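Local coordinates for GDSL-like protein (Roseburia intestinalis L1-82, PDB 6HFZ), which removes acetyl groups from acetylated beta-mannans as a two-domain esterase of the GDSL (SGNH hydrolase) family, at residues Y18-V23 and E61-T66; S84-A89 and D328-D333; F117-E122 and I335-E340. All blocks are in the same frame, centred on the assembly; numbering follows the deposited sequence.

Contact 1 stands apart, its centre about 30 Å from that of contact 2 and about 34 Å from that of contact 3; it joins two helices inside the GDSL domain through buried apolar side chains. Contacts 2 and 3 instead bridge this domain to the beta-rich domain. Both use strand 329-336, and their centres lie about 13 Å apart. In contact 2, nearer the centre of the molecule, leucines of the strand pack on Gln85 and Phe86. Contact 3, where the strand has run into a loop, is only partly buried and polar, a histidine meeting a glutamate. The two also touch directly, Ser84 OG lying 2.8 Å from Thr120 OG1.

Contact 1 of 3, residues Y18-V23 and E61-T66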
loop_
_atom_site.group_PDB
_atom_site.type_symbol
_atom_site.label_atom_id
_atom_site.label_comp_id
_atom_site.label_asym_id
_atom_site.label_seq_id
_atom_site.Cartn_x
_atom_site.Cartn_y
_atom_site.Cartn_z
ATOM N N TYR A 18 16.390 -8.225 16.190
ATOM C CA TYR A 18 16.724 -9.631 15.986
ATOM C C TYR A 18 16.692 -10.024 14.503
ATOM O O TYR A 18 17.675 -10.565 13.970
ATOM C CB TYR A 18 15.790 -10.490 16.836
ATOM C CG TYR A 18 16.003 -11.972 16.666
ATOM C CD1 TYR A 18 17.156 -12.588 17.125
ATOM C CD2 TYR A 18 15.057 -12.752 16.026
ATOM C CE1 TYR A 18 17.346 -13.952 16.980
ATOM C CE2 TYR A 18 15.235 -14.112 15.855
ATOM C CZ TYR A 18 16.380 -14.712 16.340
ATOM O OH TYR A 18 16.539 -16.048 16.185
ATOM N N ARG A 19 15.544 -9.860 13.829
ATOM C CA ARG A 19 15.416 -10.350 12.457
ATOM C C ARG A 19 16.342 -9.587 11.512
ATOM O O ARG A 19 16.995 -10.142 10.630
ATOM C CB ARG A 19 13.972 -10.189 11.965
ATOM C CG ARG A 19 13.000 -11.190 12.560
ATOM C CD ARG A 19 11.653 -11.106 11.866
ATOM N NE ARG A 19 10.663 -11.946 12.524
ATOM C CZ ARG A 19 9.478 -12.243 12.004
ATOM N NH1 ARG A 19 9.151 -11.773 10.809
ATOM N NH2 ARG A 19 8.633 -12.995 12.694
ATOM N N LEU A 20 16.381 -8.260 11.690
ATOM C CA LEU A 20 17.184 -7.443 10.806
ATOM C C LEU A 20 18.677 -7.813 10.947
ATOM O O LEU A 20 19.408 -7.921 9.955
ATOM C CB LEU A 20 16.891 -5.985 11.171
ATOM C CG LEU A 20 17.622 -4.938 10.362
ATOM C CD1 LEU A 20 17.596 -5.258 8.860
ATOM C CD2 LEU A 20 16.986 -3.577 10.630
ATOM N N LYS A 21 19.103 -8.116 12.178
ATOM C CA LYS A 21 20.499 -8.445 12.392
ATOM C C LYS A 21 20.762 -9.852 11.834
ATOM O O LYS A 21 21.836 -10.092 11.307
ATOM C CB LYS A 21 20.874 -8.318 13.866
ATOM C CG LYS A 21 21.217 -6.898 14.309
ATOM C CD LYS A 21 21.258 -6.753 15.810
ATOM C CE LYS A 21 21.911 -5.475 16.283
ATOM N NZ LYS A 21 22.014 -5.446 17.768
ATOM N N LYS A 22 19.777 -10.755 11.917
ATOM C CA LYS A 22 19.930 -12.084 11.309
ATOM C C LYS A 22 20.103 -11.954 9.793
ATOM O O LYS A 22 20.913 -12.637 9.186
ATOM C CB LYS A 22 18.742 -12.978 11.644
ATOM C CG LYS A 22 18.851 -13.752 12.950
ATOM C CD LYS A 22 17.831 -14.903 13.090
ATOM C CE LYS A 22 17.515 -15.636 11.794
ATOM N NZ LYS A 22 16.696 -16.856 12.005
ATOM N N VAL A 23 19.384 -11.026 9.149
ATOM C CA VAL A 23 19.526 -10.841 7.716
ATOM C C VAL A 23 20.933 -10.343 7.374
ATOM O O VAL A 23 21.557 -10.828 6.419
ATOM C CB VAL A 23 18.450 -9.891 7.149
ATOM C CG1 VAL A 23 18.713 -9.584 5.685
ATOM C CG2 VAL A 23 17.065 -10.489 7.358
ATOM N N GLU A 61 20.719 -0.500 -3.207
ATOM C CA GLU A 61 22.149 -0.270 -3.478
ATOM C C GLU A 61 22.940 -0.304 -2.162
ATOM O O GLU A 61 24.085 -0.799 -2.162
ATOM C CB GLU A 61 22.366 1.010 -4.293
ATOM C CG GLU A 61 21.952 0.829 -5.736
ATOM C CD GLU A 61 22.389 1.889 -6.721
ATOM O OE1 GLU A 61 22.293 3.076 -6.384
ATOM O OE2 GLU A 61 22.791 1.522 -7.848
ATOM N N TRP A 62 22.372 0.216 -1.057
ATOM C CA TRP A 62 23.004 0.088 0.259
ATOM C C TRP A 62 23.335 -1.368 0.597
ATOM O O TRP A 62 24.453 -1.627 1.024
ATOM C CB TRP A 62 22.210 0.751 1.398
ATOM C CG TRP A 62 22.872 0.689 2.738
ATOM C CD1 TRP A 62 23.700 1.627 3.286
ATOM C CD2 TRP A 62 22.773 -0.373 3.704
ATOM N NE1 TRP A 62 24.129 1.210 4.515
ATOM C CE2 TRP A 62 23.604 -0.029 4.787
ATOM C CE3 TRP A 62 22.117 -1.604 3.738
ATOM C CZ2 TRP A 62 23.714 -0.830 5.914
ATOM C CZ3 TRP A 62 22.242 -2.400 4.846
ATOM C CH2 TRP A 62 23.060 -2.032 5.915
ATOM N N TRP A 63 22.369 -2.291 0.473
ATOM C CA TRP A 63 22.611 -3.709 0.761
ATOM C C TRP A 63 23.781 -4.230 -0.104
ATOM O O TRP A 63 24.734 -4.819 0.429
ATOM C CB TRP A 63 21.328 -4.532 0.572
ATOM C CG TRP A 63 20.312 -4.333 1.658
ATOM C CD1 TRP A 63 19.237 -3.478 1.666
ATOM C CD2 TRP A 63 20.286 -5.002 2.920
ATOM N NE1 TRP A 63 18.555 -3.579 2.853
ATOM C CE2 TRP A 63 19.166 -4.516 3.630
ATOM C CE3 TRP A 63 21.087 -5.986 3.499
ATOM C CZ2 TRP A 63 18.851 -4.973 4.907
ATOM C CZ3 TRP A 63 20.786 -6.425 4.763
ATOM C CH2 TRP A 63 19.679 -5.931 5.454
ATOM N N LYS A 64 23.695 -4.024 -1.414
ATOM C CA LYS A 64 24.747 -4.483 -2.372
ATOM C C LYS A 64 26.141 -3.983 -1.949
ATOM O O LYS A 64 27.095 -4.762 -1.925
ATOM C CB LYS A 64 24.446 -4.005 -3.787
ATOM C CG LYS A 64 23.256 -4.675 -4.440
ATOM C CD LYS A 64 23.027 -4.192 -5.839
ATOM C CE LYS A 64 24.138 -4.589 -6.784
ATOM N NZ LYS A 64 23.894 -4.031 -8.132
ATOM N N LYS A 65 26.249 -2.692 -1.604
ATOM C CA LYS A 65 27.545 -2.047 -1.321
ATOM C C LYS A 65 28.085 -2.471 0.049
ATOM O O LYS A 65 29.300 -2.644 0.249
ATOM C CB LYS A 65 27.429 -0.517 -1.372
ATOM C CG LYS A 65 28.762 0.212 -1.269
ATOM C CD LYS A 65 29.735 -0.111 -2.422
ATOM C CE LYS A 65 31.187 0.243 -2.138
ATOM N NZ LYS A 65 31.370 1.695 -1.900
ATOM N N THR A 66 27.184 -2.655 1.003
ATOM C CA THR A 66 27.577 -3.019 2.339
ATOM C C THR A 66 28.030 -4.484 2.372
ATOM O O THR A 66 28.907 -4.784 3.143
ATOM C CB THR A 66 26.458 -2.678 3.332
ATOM O OG1 THR A 66 26.185 -1.286 3.159
ATOM C CG2 THR A 66 26.795 -2.926 4.786
#
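Just beside Trp63, the residue whose indole meets Leu20 and Val23, the backbone oxygen Trp62 O is gripped twice by Thr66. The hydroxyl Thr66 OG1 donates to Trp62 O at 2.8 Å, and the helical bond from Thr66 N reaches the same oxygen at 2.9 Å from the opposite face of the carbonyl plane. The same hydroxyl oxygen, Thr66 OG1, lies over the centre of the Trp62 indole, 3.3 Å above its plane. Trp62 in turn sets its CZ3 over the centre of one face of the Trp63 ring. Against helix 18-23 it is the far end of the six-membered ring of Trp63 that does the touching. Leu20 CD1 comes to the ring edge, near its plane, 4.0 Å from Trp63 CH2. Val23 CG1 approaches the same carbon, Trp63 CH2, obliquely at 3.8 Å, its side chain nearly perpendicular to that of Trp63. With CG anti to its carbonyl carbon (chi1 -74°), Trp63 sends the indole toward helix 18-23 and spans a long separation: Val23 CA and Trp63 CA, the nearest pair, are 10.4 Å apart. Shortened to an alanine here, the side chain would stop well short of helix 18-23, which is likely to leave Leu20 CD1 and Val23 CG1 without their aromatic partner and open a gap between the helices. Met24 also touches the indole, and Phe102 meets it edge-to-face, while Val23 reaches Ala136 on strand 136-141. Helices 18-28 and 55-66 are thereby packed together over the central, mostly parallel sheet, as expected of the alpha/beta/alpha sandwich of SGNH hydrolases.

Contact 2 of 3, residues S84-A89 and D328-D333; sequences SQFGVA and DKLELD
Leu332 pushes its two methyl groups into helix 84-89, one against Gln85 and the other against Phe86. CD2 of Leu332 lies over the flat side-chain amide of Gln85, 3.4 Å from Gln85 CD and 3.5 Å from Gln85 NE2, so that it rests on a face of the amide. The second methyl, Leu332 CD1, sits 3.9 Å from Phe86 CB, at the root of the aromatic side chain. Further along the ring, Phe86 CE2 meets Leu330 CD2 at 3.7 Å, the two side chains crossing at about a right angle. Phe86 reaches Leu330 because its CG swings anti to the backbone N (chi1 -177°), carrying the ring out from the helix toward the strand. In the second shell, the amide presented to Leu332 is pinned at both ends, Gln85 OE1 by His116 NE2 and Gln85 NE2 by Thr334 OG1, which would probably fix its rotation. On the strand, Glu331 OE2 accepts from Leu332 N at 2.9 Å with a bent N-H...O angle of 143°. The other carboxylate oxygen, Glu331 OE1, takes Lys329 NZ on its syn side in a 3.0 Å salt bridge and has Lys295 as a further cation. Arg90 makes a cation-pi contact with the Phe86 ring. The axes of helix 84-89 and strand 329-333 are perpendicular, 9.9 Å apart at closest approach. Strand 329-336 is paired antiparallel with strand 288-295, whose Gln292 also touches Phe86, as does Arg240 of strand 237-241; within the GDSL domain, Gln85 packs on Phe117 and Thr120 of helix 115-129.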
loop_
_atom_site.group_PDB
_atom_site.type_symbol
_atom_site.label_atom_id
_atom_site.label_comp_id
_atom_site.label_asym_id
_atom_site.label_seq_id
_atom_site.Cartn_x
_atom_site.Cartn_y
_atom_site.Cartn_z
ATOM N N SER A 84 -2.751 0.868 2.771
ATOM C CA SER A 84 -2.504 -0.387 3.447
ATOM C C SER A 84 -3.723 -1.305 3.327
ATOM O O SER A 84 -3.576 -2.517 3.472
ATOM C CB SER A 84 -2.132 -0.176 4.892
ATOM O OG SER A 84 -3.211 0.384 5.632
ATOM N N GLN A 85 -4.913 -0.738 3.061
ATOM C CA GLN A 85 -6.131 -1.588 2.845
ATOM C C GLN A 85 -5.953 -2.411 1.551
ATOM O O GLN A 85 -6.227 -3.608 1.544
ATOM C CB GLN A 85 -7.398 -0.730 2.877
ATOM C CG GLN A 85 -8.694 -1.525 2.783
ATOM C CD GLN A 85 -9.869 -0.617 3.042
ATOM O OE1 GLN A 85 -9.721 0.597 3.184
ATOM N NE2 GLN A 85 -11.075 -1.178 3.084
ATOM N N PHE A 86 -5.448 -1.796 0.478
ATOM C CA PHE A 86 -5.113 -2.604 -0.714
ATOM C C PHE A 86 -3.896 -3.492 -0.419
ATOM O O PHE A 86 -3.853 -4.666 -0.798
ATOM C CB PHE A 86 -4.943 -1.709 -1.919
ATOM C CG PHE A 86 -4.672 -2.420 -3.227
ATOM C CD1 PHE A 86 -5.184 -3.683 -3.494
ATOM C CD2 PHE A 86 -3.959 -1.786 -4.222
ATOM C CE1 PHE A 86 -4.952 -4.315 -4.709
ATOM C CE2 PHE A 86 -3.739 -2.416 -5.442
ATOM C CZ PHE A 86 -4.239 -3.678 -5.679
ATOM N N GLY A 87 -2.913 -2.946 0.326
ATOM C CA GLY A 87 -1.699 -3.712 0.668
ATOM C C GLY A 87 -1.958 -5.082 1.294
ATOM O O GLY A 87 -1.323 -6.087 0.905
ATOM N N VAL A 88 -2.827 -5.141 2.285
ATOM C CA VAL A 88 -3.102 -6.433 2.960
ATOM C C VAL A 88 -3.776 -7.422 1.997
ATOM O O VAL A 88 -3.463 -8.638 2.054
ATOM C CB VAL A 88 -3.869 -6.266 4.298
ATOM C CG1 VAL A 88 -5.234 -5.685 4.049
ATOM C CG2 VAL A 88 -3.940 -7.565 5.094
ATOM N N ALA A 89 -4.625 -6.958 1.091
ATOM C CA ALA A 89 -5.337 -7.828 0.101
ATOM C C ALA A 89 -4.419 -8.298 -1.026
ATOM O O ALA A 89 -4.750 -9.293 -1.598
ATOM C CB ALA A 89 -6.483 -7.081 -0.520
ATOM N N ASP A 328 -5.362 8.900 -13.398
ATOM C CA ASP A 328 -6.384 7.924 -12.990
ATOM C C ASP A 328 -6.031 7.424 -11.581
ATOM O O ASP A 328 -4.840 7.250 -11.247
ATOM C CB ASP A 328 -6.425 6.754 -13.979
ATOM C CG ASP A 328 -6.965 7.092 -15.363
ATOM O OD1 ASP A 328 -7.612 8.135 -15.505
ATOM O OD2 ASP A 328 -6.691 6.318 -16.288
ATOM N N LYS A 329 -7.061 7.181 -10.763
ATOM C CA LYS A 329 -6.878 6.638 -9.429
ATOM C C LYS A 329 -7.533 5.260 -9.384
ATOM O O LYS A 329 -8.664 5.058 -9.907
ATOM C CB LYS A 329 -7.501 7.571 -8.394
ATOM C CG LYS A 329 -7.465 7.097 -6.942
ATOM C CD LYS A 329 -8.158 8.055 -5.993
ATOM C CE LYS A 329 -7.844 7.759 -4.541
ATOM N NZ LYS A 329 -8.756 8.512 -3.646
ATOM N N LEU A 330 -6.841 4.335 -8.734
ATOM C CA LEU A 330 -7.425 3.039 -8.351
ATOM C C LEU A 330 -8.161 3.205 -7.015
ATOM O O LEU A 330 -7.613 3.026 -5.918
ATOM C CB LEU A 330 -6.307 2.005 -8.295
ATOM C CG LEU A 330 -6.730 0.633 -7.795
ATOM C CD1 LEU A 330 -7.939 0.117 -8.562
ATOM C CD2 LEU A 330 -5.601 -0.359 -7.824
ATOM N N GLU A 331 -9.448 3.584 -7.096
ATOM C CA GLU A 331 -10.201 3.917 -5.920
ATOM C C GLU A 331 -10.510 2.639 -5.134
ATOM O O GLU A 331 -10.750 1.562 -5.718
ATOM C CB GLU A 331 -11.455 4.702 -6.290
ATOM C CG GLU A 331 -12.223 5.227 -5.075
ATOM C CD GLU A 331 -11.393 6.119 -4.157
ATOM O OE1 GLU A 331 -11.348 7.320 -4.443
ATOM O OE2 GLU A 331 -10.721 5.608 -3.202
ATOM N N LEU A 332 -10.550 2.765 -3.798
ATOM C CA LEU A 332 -11.018 1.672 -2.929
ATOM C C LEU A 332 -11.964 2.274 -1.895
ATOM O O LEU A 332 -11.513 3.068 -1.053
ATOM C CB LEU A 332 -9.825 0.986 -2.275
ATOM C CG LEU A 332 -10.091 -0.343 -1.565
ATOM C CD1 LEU A 332 -8.804 -1.129 -1.398
ATOM C CD2 LEU A 332 -10.781 -0.158 -0.227
ATOM N N ASP A 333 -13.235 1.892 -1.956
ATOM C CA ASP A 333 -14.254 2.430 -1.065
ATOM C C ASP A 333 -14.708 1.331 -0.131
ATOM O O ASP A 333 -15.056 0.195 -0.578
ATOM C CB ASP A 333 -15.457 3.004 -1.811
ATOM C CG ASP A 333 -15.268 4.279 -2.608
ATOM O OD1 ASP A 333 -14.364 5.071 -2.288
ATOM O OD2 ASP A 333 -16.116 4.519 -3.511
#

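Contact 3 of 3, residues F117-E122 and I335-E340; sequences FMETYE and ILEHGE
Glu119 and His338 reach for each other from opposite directions and join in a His-carboxylate hydrogen bond between helix 115-129 of the GDSL domain and the loop that follows strand 329-336. The N-H of His338 is shared: NE2 of His338 donates to Glu119 OE1 at 2.8 Å and to Glu119 OE2 at 3.1 Å. Neither branch is straight, the shorter having an N-H...O angle of 132° and the longer one of 153°. Both oxygens offer their syn lone pairs, so the N-H of His338 makes a bifurcated bond to the carboxylate. Glu119 OE1 lies in the plane of the ring at its edge and Glu119 OE2 is tilted out of it, as the carboxylate and imidazole planes stand 36° apart. Glu119 arrives there on an extended chain, its CG opposite the backbone N, while the left-handed helical backbone conformation of His338 turns the chain there and its ring comes from the direction opposite to Glu119. Thr234 OG1 bonds to Glu119 OE2, a second partner that would steady the carboxylate. Where the strand ends, a classic beta bulge sets Ile335 and Leu336 both opposite Ile289, to which both are hydrogen-bonded through the backbone. Glu337 OE2 lies 4.3 Å from Glu119 OE1, a pair of like charges whose closeness is probably eased by the polar partners of Glu337 OE2, Tyr235 OH and His116 ND1. The aliphatic part of the same residue packs on the imidazole, Glu337 CG lying 3.7 Å above the centre of one face of the His338 ring.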
loop_
_atom_site.group_PDB
_atom_site.type_symbol
_atom_site.label_atom_id
_atom_site.label_comp_id
_atom_site.label_asym_id
_atom_site.label_seq_id
_atom_site.Cartn_x
_atom_site.Cartn_y
_atom_site.Cartn_z
ATOM N N PHE A 117 -7.611 2.958 9.173
ATOM C CA PHE A 117 -6.289 2.664 8.641
ATOM C C PHE A 117 -5.345 2.054 9.682
ATOM O O PHE A 117 -4.462 1.261 9.327
ATOM C CB PHE A 117 -5.750 3.893 7.886
ATOM C CG PHE A 117 -6.452 4.091 6.565
ATOM C CD1 PHE A 117 -6.292 3.182 5.522
ATOM C CD2 PHE A 117 -7.293 5.184 6.360
ATOM C CE1 PHE A 117 -6.989 3.339 4.334
ATOM C CE2 PHE A 117 -7.955 5.361 5.152
ATOM C CZ PHE A 117 -7.800 4.439 4.142
HETATM N N MSE A 118 -5.514 2.385 10.967
HETATM C CA MSE A 118 -4.783 1.661 12.001
HETATM C C MSE A 118 -5.108 0.170 11.889
HETATM O O MSE A 118 -4.213 -0.678 11.986
HETATM C CB MSE A 118 -4.977 2.108 13.449
HETATM C CG MSE A 118 -3.883 1.498 14.277
HETATM SE SE MSE A 118 -3.812 2.320 16.072
HETATM C CE MSE A 118 -5.749 2.608 16.299
ATOM N N GLU A 119 -6.386 -0.138 11.669
ATOM C CA GLU A 119 -6.843 -1.525 11.599
ATOM C C GLU A 119 -6.329 -2.226 10.331
ATOM O O GLU A 119 -5.827 -3.347 10.411
ATOM C CB GLU A 119 -8.371 -1.568 11.700
ATOM C CG GLU A 119 -8.902 -2.978 11.889
ATOM C CD GLU A 119 -10.409 -3.121 12.081
ATOM O OE1 GLU A 119 -11.129 -2.093 12.117
ATOM O OE2 GLU A 119 -10.880 -4.253 12.156
ATOM N N THR A 120 -6.419 -1.554 9.180
ATOM C CA THR A 120 -5.917 -2.153 7.937
ATOM C C THR A 120 -4.393 -2.345 8.017
ATOM O O THR A 120 -3.865 -3.381 7.590
ATOM C CB THR A 120 -6.371 -1.420 6.672
ATOM O OG1 THR A 120 -5.778 -0.113 6.675
ATOM C CG2 THR A 120 -7.874 -1.263 6.569
ATOM N N TYR A 121 -3.648 -1.336 8.478
ATOM C CA TYR A 121 -2.188 -1.466 8.637
ATOM C C TYR A 121 -1.807 -2.587 9.612
ATOM O O TYR A 121 -0.839 -3.309 9.366
ATOM C CB TYR A 121 -1.655 -0.124 9.098
ATOM C CG TYR A 121 -0.191 0.149 9.002
ATOM C CD1 TYR A 121 0.336 0.664 7.834
ATOM C CD2 TYR A 121 0.611 0.104 10.139
ATOM C CE1 TYR A 121 1.647 1.078 7.770
ATOM C CE2 TYR A 121 1.928 0.507 10.084
ATOM C CZ TYR A 121 2.442 0.995 8.893
ATOM O OH TYR A 121 3.723 1.480 8.816
ATOM N N GLU A 122 -2.572 -2.751 10.709
ATOM C CA GLU A 122 -2.303 -3.845 11.627
ATOM C C GLU A 122 -2.452 -5.205 10.908
ATOM O O GLU A 122 -1.575 -6.079 11.066
ATOM C CB GLU A 122 -3.182 -3.809 12.881
ATOM C CG GLU A 122 -2.847 -4.971 13.789
ATOM C CD GLU A 122 -3.355 -4.857 15.215
ATOM O OE1 GLU A 122 -2.590 -5.259 16.152
ATOM O OE2 GLU A 122 -4.436 -4.329 15.394
ATOM N N ILE A 335 -17.466 -0.365 1.905
ATOM C CA ILE A 335 -18.951 -0.356 1.735
ATOM C C ILE A 335 -19.638 -0.864 3.003
ATOM O O ILE A 335 -20.673 -0.301 3.395
ATOM C CB ILE A 335 -19.380 -1.155 0.484
ATOM C CG1 ILE A 335 -18.690 -0.665 -0.787
ATOM C CG2 ILE A 335 -20.882 -1.124 0.314
ATOM C CD1 ILE A 335 -18.765 0.818 -0.989
ATOM N N LEU A 336 -19.123 -1.961 3.564
ATOM C CA LEU A 336 -19.581 -2.588 4.798
ATOM C C LEU A 336 -18.367 -2.719 5.712
ATOM O O LEU A 336 -17.352 -3.261 5.270
ATOM C CB LEU A 336 -20.132 -3.993 4.529
ATOM C CG LEU A 336 -20.683 -4.727 5.759
ATOM C CD1 LEU A 336 -21.890 -3.972 6.334
ATOM C CD2 LEU A 336 -21.047 -6.162 5.441
ATOM N N GLU A 337 -18.502 -2.291 6.972
ATOM C CA GLU A 337 -17.443 -2.504 7.945
ATOM C C GLU A 337 -18.026 -3.024 9.275
ATOM O O GLU A 337 -19.001 -2.474 9.802
ATOM C CB GLU A 337 -16.659 -1.214 8.166
ATOM C CG GLU A 337 -15.448 -1.428 9.058
ATOM C CD GLU A 337 -14.476 -0.262 9.127
ATOM O OE1 GLU A 337 -14.881 0.831 9.571
ATOM O OE2 GLU A 337 -13.303 -0.473 8.768
ATOM N N HIS A 338 -17.392 -4.079 9.790
ATOM C CA HIS A 338 -17.693 -4.728 11.046
ATOM C C HIS A 338 -19.153 -5.210 11.050
ATOM O O HIS A 338 -19.832 -5.093 12.062
ATOM C CB HIS A 338 -17.370 -3.819 12.226
ATOM C CG HIS A 338 -15.945 -3.398 12.320
ATOM N ND1 HIS A 338 -15.571 -2.285 13.034
ATOM C CD2 HIS A 338 -14.818 -3.945 11.812
ATOM C CE1 HIS A 338 -14.258 -2.134 12.943
ATOM N NE2 HIS A 338 -13.774 -3.148 12.186
ATOM N N GLY A 339 -19.593 -5.745 9.906
ATOM C CA GLY A 339 -20.896 -6.332 9.717
ATOM C C GLY A 339 -20.918 -7.784 10.140
ATOM O O GLY A 339 -20.042 -8.257 10.818
ATOM N N GLU A 340 -21.970 -8.480 9.717
ATOM C CA GLU A 340 -22.118 -9.869 10.000
ATOM C C GLU A 340 -21.165 -10.610 9.072
ATOM O O GLU A 340 -21.045 -10.274 7.875
ATOM C CB GLU A 340 -23.570 -10.299 9.789
ATOM C CG GLU A 340 -23.812 -11.779 9.940
ATOM C CD GLU A 340 -25.277 -12.165 9.841
ATOM O OE1 GLU A 340 -25.652 -13.125 10.537
ATOM O OE2 GLU A 340 -26.046 -11.492 9.067
#